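Local coordinates for acyl-CoA hydrolase (Bacillus cereus, PDB 1Y7U), which binds coenzyme A and probably hydrolyses the thioester of long-chain fatty acyl-CoAs, at residues A[17-22]-A[83-88]; A[92-97]-A[129-134]. All coordinates share one frame; numbering follows the deposited sequence.

Both contacts hang on the same antiparallel hotdog sheet, in which strand 81-91 turns back through residues 92-94 into its antiparallel neighbour 95-105; their centres lie about 19 Å apart. Interaction 1 pairs 20-25, the strand outermost in this chain's sheet, with 81-91, and its Arg-19 side chain comes to about 5 Å from a bound calcium ion. Interaction 2 sits at the turn between 81-91 and 95-105, where residues 93-95 take hold of the 3'-phosphate of coenzyme A and the loop 129-134 lies against them. The two contacts meet through packing, with Val-88 CG2 of interaction 1 lying 3.2 Å from Met-96 CE of interaction 2.

Interaction 1 of 2, residues A[17-22]-A[83-88]; sequences ESRVFK and SYESFV
Arg-19 reaches across to Glu-85 and Phe-87 at once. Its chain leaves with CG anti to the backbone N (chi1 -172°) and then bends at chi3, which turns the guanidinium over the neighbouring strand. Arg-19 NE donates to Glu-85 OE1 at 2.8 Å in a salt bridge that lies in the guanidinium plane and uses the oxygen's anti lone pair, although the carboxylate itself is twisted well out of that plane. Arg-19 NH2, meanwhile, sits over one face of the Phe-87 ring, 3.3 Å from Phe-87 CE1 and displaced toward the rim, an off-centre cation-pi contact. That same NH2 also forms a salt bridge with Glu-144, a residue seen to bind calcium. Glu-85 is extended beyond CG and so reaches Arg-19 NE, and the Phe-21 ring runs alongside that chain, Phe-21 CE2 lying 3.6 Å from Glu-85 CD.

Beneath these side chains is an outer strand pair of the chain's hotdog sheet, strand 20-25 antiparallel to 81-91. Val-20 with Ser-86 and Lys-22 with Tyr-84 form hydrogen-bonded pairs, Phe-21 with Glu-85 the non-hydrogen-bonded pair between them; Val-20 N gives to Ser-86 O at 2.8 Å. The face carrying Val-20, Tyr-84 and Ser-86 turns to helix 39-58: Val-20 packs on Val-49 and Ile-52, and Ser-86 OG bonds Ser-53 OG. Lys-22 runs out extended on this face, away from the pairing strand, to a salt bridge with Glu-45.

Ahead of the strand, at Ser-18, a side chain takes over the pairing. Ser-18 OG, set between backbone N and carbonyl carbon (chi1 63°), accepts a nearly straight bond from Val-88 N at 3.0 Å and also bonds Ala-15 O. Val-88 CG2 lies 3.5 Å from Ser-18 OG.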
loop_
_atom_site.group_PDB
_atom_site.type_symbol
_atom_site.label_atom_id
_atom_site.label_comp_id
_atom_site.label_asym_id
_atom_site.label_seq_id
_atom_site.Cartn_x
_atom_site.Cartn_y
_atom_site.Cartn_z
ATOM N N GLU A 17 12.933 28.605 -2.617
ATOM C CA GLU A 17 13.528 27.768 -3.659
ATOM C C GLU A 17 13.232 26.316 -3.322
ATOM O O GLU A 17 13.184 25.470 -4.205
ATOM C CB GLU A 17 15.051 27.910 -3.690
ATOM C CG GLU A 17 15.604 29.317 -3.711
ATOM C CD GLU A 17 15.858 29.835 -5.102
ATOM O OE1 GLU A 17 16.590 30.844 -5.219
ATOM O OE2 GLU A 17 15.328 29.241 -6.066
ATOM N N SER A 18 13.048 26.035 -2.034
ATOM C CA SER A 18 12.808 24.671 -1.579
ATOM C C SER A 18 11.415 24.393 -1.045
ATOM O O SER A 18 11.171 23.328 -0.487
ATOM C CB SER A 18 13.819 24.310 -0.497
ATOM O OG SER A 18 13.646 25.150 0.627
ATOM N N ARG A 19 10.502 25.338 -1.209
ATOM C CA ARG A 19 9.145 25.149 -0.715
ATOM C C ARG A 19 8.493 23.933 -1.405
ATOM O O ARG A 19 8.687 23.706 -2.599
ATOM C CB ARG A 19 8.338 26.439 -0.938
ATOM C CG ARG A 19 6.965 26.448 -0.306
ATOM C CD ARG A 19 6.371 27.856 -0.225
ATOM N NE ARG A 19 6.640 28.507 1.061
ATOM C CZ ARG A 19 7.679 29.305 1.325
ATOM N NH1 ARG A 19 8.576 29.580 0.387
ATOM N NH2 ARG A 19 7.831 29.822 2.541
ATOM N N VAL A 20 7.746 23.145 -0.632
ATOM C CA VAL A 20 7.067 21.954 -1.139
ATOM C C VAL A 20 5.637 21.875 -0.598
ATOM O O VAL A 20 5.426 21.907 0.616
ATOM C CB VAL A 20 7.800 20.667 -0.706
ATOM C CG1 VAL A 20 6.983 19.455 -1.085
ATOM C CG2 VAL A 20 9.160 20.588 -1.356
ATOM N N PHE A 21 4.654 21.779 -1.487
ATOM C CA PHE A 21 3.270 21.677 -1.046
ATOM C C PHE A 21 2.703 20.304 -1.336
ATOM O O PHE A 21 3.016 19.691 -2.354
ATOM C CB PHE A 21 2.366 22.680 -1.758
ATOM C CG PHE A 21 2.610 24.097 -1.388
ATOM C CD1 PHE A 21 3.481 24.880 -2.133
ATOM C CD2 PHE A 21 1.950 24.665 -0.307
ATOM C CE1 PHE A 21 3.690 26.210 -1.810
ATOM C CE2 PHE A 21 2.151 26.000 0.029
ATOM C CZ PHE A 21 3.022 26.773 -0.724
ATOM N N LYS A 22 1.845 19.833 -0.444
ATOM C CA LYS A 22 1.197 18.556 -0.645
ATOM C C LYS A 22 -0.106 18.516 0.109
ATOM O O LYS A 22 -0.112 18.590 1.330
ATOM C CB LYS A 22 2.070 17.416 -0.154
ATOM C CG LYS A 22 1.471 16.046 -0.407
ATOM C CD LYS A 22 2.261 15.018 0.359
ATOM C CE LYS A 22 1.995 13.613 -0.119
ATOM N NZ LYS A 22 2.857 12.676 0.649
ATOM N N SER A 83 -2.941 19.179 4.310
ATOM C CA SER A 83 -1.968 19.738 3.391
ATOM C C SER A 83 -0.706 20.011 4.193
ATOM O O SER A 83 -0.776 20.426 5.342
ATOM C CB SER A 83 -2.504 21.022 2.752
ATOM O OG SER A 83 -3.449 21.640 3.595
ATOM N N TYR A 84 0.440 19.735 3.590
ATOM C CA TYR A 84 1.714 19.945 4.239
ATOM C C TYR A 84 2.466 21.000 3.458
ATOM O O TYR A 84 2.313 21.108 2.243
ATOM C CB TYR A 84 2.542 18.658 4.237
ATOM C CG TYR A 84 1.832 17.469 4.822
ATOM C CD1 TYR A 84 0.857 16.789 4.097
ATOM C CD2 TYR A 84 2.095 17.053 6.119
ATOM C CE1 TYR A 84 0.149 15.731 4.654
ATOM C CE2 TYR A 84 1.399 15.991 6.687
ATOM C CZ TYR A 84 0.424 15.339 5.948
ATOM O OH TYR A 84 -0.292 14.320 6.518
ATOM N N GLU A 85 3.258 21.800 4.156
ATOM C CA GLU A 85 4.067 22.803 3.495
ATOM C C GLU A 85 5.406 22.711 4.180
ATOM O O GLU A 85 5.477 22.561 5.397
ATOM C CB GLU A 85 3.503 24.210 3.657
ATOM C CG GLU A 85 4.378 25.261 2.982
ATOM C CD GLU A 85 3.852 26.676 3.145
ATOM O OE1 GLU A 85 4.567 27.630 2.763
ATOM O OE2 GLU A 85 2.718 26.832 3.656
ATOM N N SER A 86 6.470 22.778 3.399
ATOM C CA SER A 86 7.787 22.693 3.979
ATOM C C SER A 86 8.819 23.445 3.150
ATOM O O SER A 86 8.712 23.543 1.921
ATOM C CB SER A 86 8.199 21.224 4.118
ATOM O OG SER A 86 8.343 20.601 2.848
ATOM N N PHE A 87 9.804 23.997 3.844
ATOM C CA PHE A 87 10.897 24.701 3.204
ATOM C C PHE A 87 12.057 24.742 4.177
ATOM O O PHE A 87 11.875 24.614 5.386
ATOM C CB PHE A 87 10.493 26.121 2.795
ATOM C CG PHE A 87 9.725 26.858 3.839
ATOM C CD1 PHE A 87 8.332 26.791 3.871
ATOM C CD2 PHE A 87 10.387 27.591 4.819
ATOM C CE1 PHE A 87 7.610 27.439 4.865
ATOM C CE2 PHE A 87 9.675 28.242 5.812
ATOM C CZ PHE A 87 8.287 28.166 5.840
ATOM N N VAL A 88 13.253 24.884 3.634
ATOM C CA VAL A 88 14.459 24.958 4.435
ATOM C C VAL A 88 14.536 26.378 4.988
ATOM O O VAL A 88 14.276 27.326 4.252
ATOM C CB VAL A 88 15.678 24.699 3.538
ATOM C CG1 VAL A 88 16.957 24.788 4.335
ATOM C CG2 VAL A 88 15.542 23.347 2.883
#

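Interaction 2 of 2, residues A[92-97]-A[129-134]; sequences GRTSME and NNPVPV. With COA (coenzyme A), chain F.
The irregular segment 129-134 passes across the start of strand 95-105, the touching parts running about 80° apart, and a single backbone bond ties them: Val-134 N to Arg-93 O, 2.9 Å. Pro-133 CA adds a C-H...O contact to the same carbonyl oxygen. In this hotdog fold the turn 92-94 and the first strand residue, Ser-95, hold the coenzyme A 3'-phosphate, gripped by backbone N-H groups: Ser-95 N reaches COA O7A at 2.9 Å, Thr-94 N bonds both O7A and O8A, and Arg-93 N adds a weak bond to O7A. Ser-95 OG lies 2.7 Å from COA O7A.

The Thr-94 side chain lies between loop and cofactor. Thr-94 CG2 touches Pro-131 CB at 3.4 Å and COA C5B at 3.3 Å. The extended Arg-93 chain runs alongside Pro-133. Toward helix 39-58, Met-96, a selenomethionine, bends at chi3 and crosses Val-134 at about a right angle, both packing against His-57 of that helix. At the cofactor end, Pro-131 turns its ring toward the diphosphate, with Pro-131 CG 3.6 Å from COA O2A.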
loop_
_atom_site.group_PDB
_atom_site.type_symbol
_atom_site.label_atom_id
_atom_site.label_comp_id
_atom_site.label_asym_id
_atom_site.label_seq_id
_atom_site.Cartn_x
_atom_site.Cartn_y
_atom_site.Cartn_z
ATOM N N GLY A 92 23.344 24.680 8.152
ATOM C CA GLY A 92 24.623 24.578 8.817
ATOM C C GLY A 92 25.579 24.543 7.652
ATOM O O GLY A 92 25.332 25.185 6.638
ATOM N N ARG A 93 26.662 23.796 7.766
ATOM C CA ARG A 93 27.598 23.722 6.664
ATOM C C ARG A 93 27.183 22.553 5.793
ATOM O O ARG A 93 27.181 22.615 4.559
ATOM C CB ARG A 93 29.005 23.475 7.190
ATOM C CG ARG A 93 29.994 23.183 6.103
ATOM C CD ARG A 93 31.260 22.601 6.668
ATOM N NE ARG A 93 32.063 22.012 5.604
ATOM C CZ ARG A 93 32.297 20.710 5.481
ATOM N NH1 ARG A 93 31.795 19.854 6.366
ATOM N NH2 ARG A 93 33.022 20.267 4.464
ATOM N N THR A 94 26.802 21.489 6.476
ATOM C CA THR A 94 26.424 20.255 5.837
ATOM C C THR A 94 24.964 19.863 6.050
ATOM O O THR A 94 24.419 19.059 5.299
ATOM C CB THR A 94 27.360 19.148 6.353
ATOM O OG1 THR A 94 28.179 18.683 5.274
ATOM C CG2 THR A 94 26.584 18.012 6.973
ATOM N N SER A 95 24.330 20.432 7.068
ATOM C CA SER A 95 22.941 20.104 7.374
ATOM C C SER A 95 22.001 21.266 7.136
ATOM O O SER A 95 22.430 22.395 6.934
ATOM C CB SER A 95 22.820 19.674 8.828
ATOM O OG SER A 95 23.174 20.745 9.683
HETATM N N MSE A 96 20.707 20.978 7.179
HETATM C CA MSE A 96 19.698 22.002 6.974
HETATM C C MSE A 96 18.449 21.676 7.779
HETATM O O MSE A 96 18.113 20.509 7.969
HETATM C CB MSE A 96 19.377 22.097 5.487
HETATM C CG MSE A 96 19.258 20.744 4.836
HETATM SE SE MSE A 96 19.736 20.756 2.971
HETATM C CE MSE A 96 18.392 21.975 2.390
ATOM N N GLU A 97 17.784 22.706 8.289
ATOM C CA GLU A 97 16.566 22.494 9.050
ATOM C C GLU A 97 15.375 22.860 8.210
ATOM O O GLU A 97 15.271 23.976 7.702
ATOM C CB GLU A 97 16.556 23.308 10.328
ATOM C CG GLU A 97 17.397 22.708 11.409
ATOM C CD GLU A 97 16.967 23.183 12.763
ATOM O OE1 GLU A 97 15.953 22.671 13.271
ATOM O OE2 GLU A 97 17.630 24.084 13.315
ATOM N N ASN A 129 28.728 8.300 1.825
ATOM C CA ASN A 129 28.367 8.668 3.192
ATOM C C ASN A 129 29.209 9.738 3.877
ATOM O O ASN A 129 29.440 9.671 5.086
ATOM C CB ASN A 129 28.343 7.421 4.076
ATOM C CG ASN A 129 27.033 6.673 3.985
ATOM O OD1 ASN A 129 26.600 6.276 2.900
ATOM N ND2 ASN A 129 26.392 6.475 5.130
ATOM N N ASN A 130 29.661 10.723 3.114
ATOM C CA ASN A 130 30.439 11.810 3.690
ATOM C C ASN A 130 29.587 13.069 3.646
ATOM O O ASN A 130 29.076 13.437 2.590
ATOM C CB ASN A 130 31.722 12.050 2.893
ATOM C CG ASN A 130 32.638 10.846 2.885
ATOM O OD1 ASN A 130 32.967 10.291 3.938
ATOM N ND2 ASN A 130 33.065 10.438 1.693
ATOM N N PRO A 131 29.388 13.728 4.798
ATOM C CA PRO A 131 28.579 14.947 4.769
ATOM C C PRO A 131 29.161 15.886 3.718
ATOM O O PRO A 131 30.373 15.923 3.515
ATOM C CB PRO A 131 28.715 15.469 6.188
ATOM C CG PRO A 131 28.713 14.196 6.981
ATOM C CD PRO A 131 29.677 13.323 6.185
ATOM N N VAL A 132 28.296 16.632 3.046
ATOM C CA VAL A 132 28.731 17.532 1.989
ATOM C C VAL A 132 28.145 18.936 2.111
ATOM O O VAL A 132 26.957 19.104 2.379
ATOM C CB VAL A 132 28.350 16.938 0.610
ATOM C CG1 VAL A 132 28.408 18.004 -0.474
ATOM C CG2 VAL A 132 29.288 15.808 0.279
ATOM N N PRO A 133 28.975 19.967 1.903
ATOM C CA PRO A 133 28.487 21.346 1.999
ATOM C C PRO A 133 27.161 21.575 1.262
ATOM O O PRO A 133 26.881 20.968 0.226
ATOM C CB PRO A 133 29.647 22.168 1.429
ATOM C CG PRO A 133 30.404 21.177 0.575
ATOM C CD PRO A 133 30.361 19.937 1.413
ATOM N N VAL A 134 26.361 22.473 1.820
ATOM C CA VAL A 134 25.037 22.800 1.311
ATOM C C VAL A 134 24.863 24.310 1.164
ATOM O O VAL A 134 25.383 25.078 1.959
ATOM C CB VAL A 134 23.980 22.255 2.300
ATOM C CG1 VAL A 134 22.731 23.118 2.282
ATOM C CG2 VAL A 134 23.659 20.819 1.957
HETATM N N1A COA F . 20.341 16.216 15.019
HETATM C C2A COA F . 20.511 17.299 14.230
HETATM N N3A COA F . 21.625 17.413 13.460
HETATM C C4A COA F . 22.545 16.471 13.478
HETATM C C5A COA F . 22.366 15.365 14.232
HETATM C C6A COA F . 21.248 15.214 15.025
HETATM N N6A COA F . 20.870 14.044 15.534
HETATM N N7A COA F . 23.419 14.616 14.048
HETATM C C8A COA F . 24.224 15.189 13.188
HETATM N N9A COA F . 23.716 16.356 12.838
HETATM C C1B COA F . 24.307 17.233 11.822
HETATM C C2B COA F . 25.060 18.425 12.352
HETATM O O2B COA F . 24.172 19.507 12.338
HETATM C C3B COA F . 26.192 18.665 11.379
HETATM O O3B COA F . 25.812 19.823 10.756
HETATM P P3B COA F . 26.633 20.929 10.116
HETATM O O7A COA F . 25.736 21.631 9.327
HETATM O O8A COA F . 27.725 20.627 9.306
HETATM O O9A COA F . 27.039 21.838 11.071
HETATM C C4B COA F . 26.025 17.514 10.429
HETATM O O4B COA F . 25.321 16.566 11.149
HETATM C C5B COA F . 27.295 16.864 9.986
HETATM O O5B COA F . 27.559 15.771 10.824
HETATM P P1A COA F . 28.987 15.080 10.971
HETATM O O1A COA F . 29.512 15.189 12.335
HETATM O O2A COA F . 29.961 15.688 10.069
HETATM O O3A COA F . 28.819 13.526 10.713
HETATM P P2A COA F . 27.733 12.512 11.271
HETATM O O4A COA F . 27.450 12.664 12.705
HETATM O O5A COA F . 28.277 11.203 11.013
HETATM O O6A COA F . 26.413 12.715 10.419
HETATM C CBP COA F . 24.565 11.194 10.989
HETATM C CCP COA F . 25.536 11.720 9.939
HETATM C CDP COA F . 25.121 11.239 12.389
HETATM C CEP COA F . 23.310 12.026 10.978
HETATM C CAP COA F . 24.432 9.681 10.816
HETATM O OAP COA F . 25.006 8.995 11.902
HETATM C C9P COA F . 23.364 8.978 10.047
HETATM O O9P COA F . 23.647 8.522 8.778
HETATM N N8P COA F . 22.199 8.812 10.586
HETATM C C7P COA F . 21.001 8.842 9.813
HETATM C C6P COA F . 21.052 8.158 8.462
HETATM C C5P COA F . 19.723 7.651 8.006
HETATM O O5P COA F . 19.654 6.694 7.206
HETATM N N4P COA F . 18.676 8.258 8.497
HETATM C C3P COA F . 17.428 7.597 8.586
HETATM C C2P COA F . 17.452 6.672 9.767
HETATM S S1P COA F . 17.445 4.987 9.262
#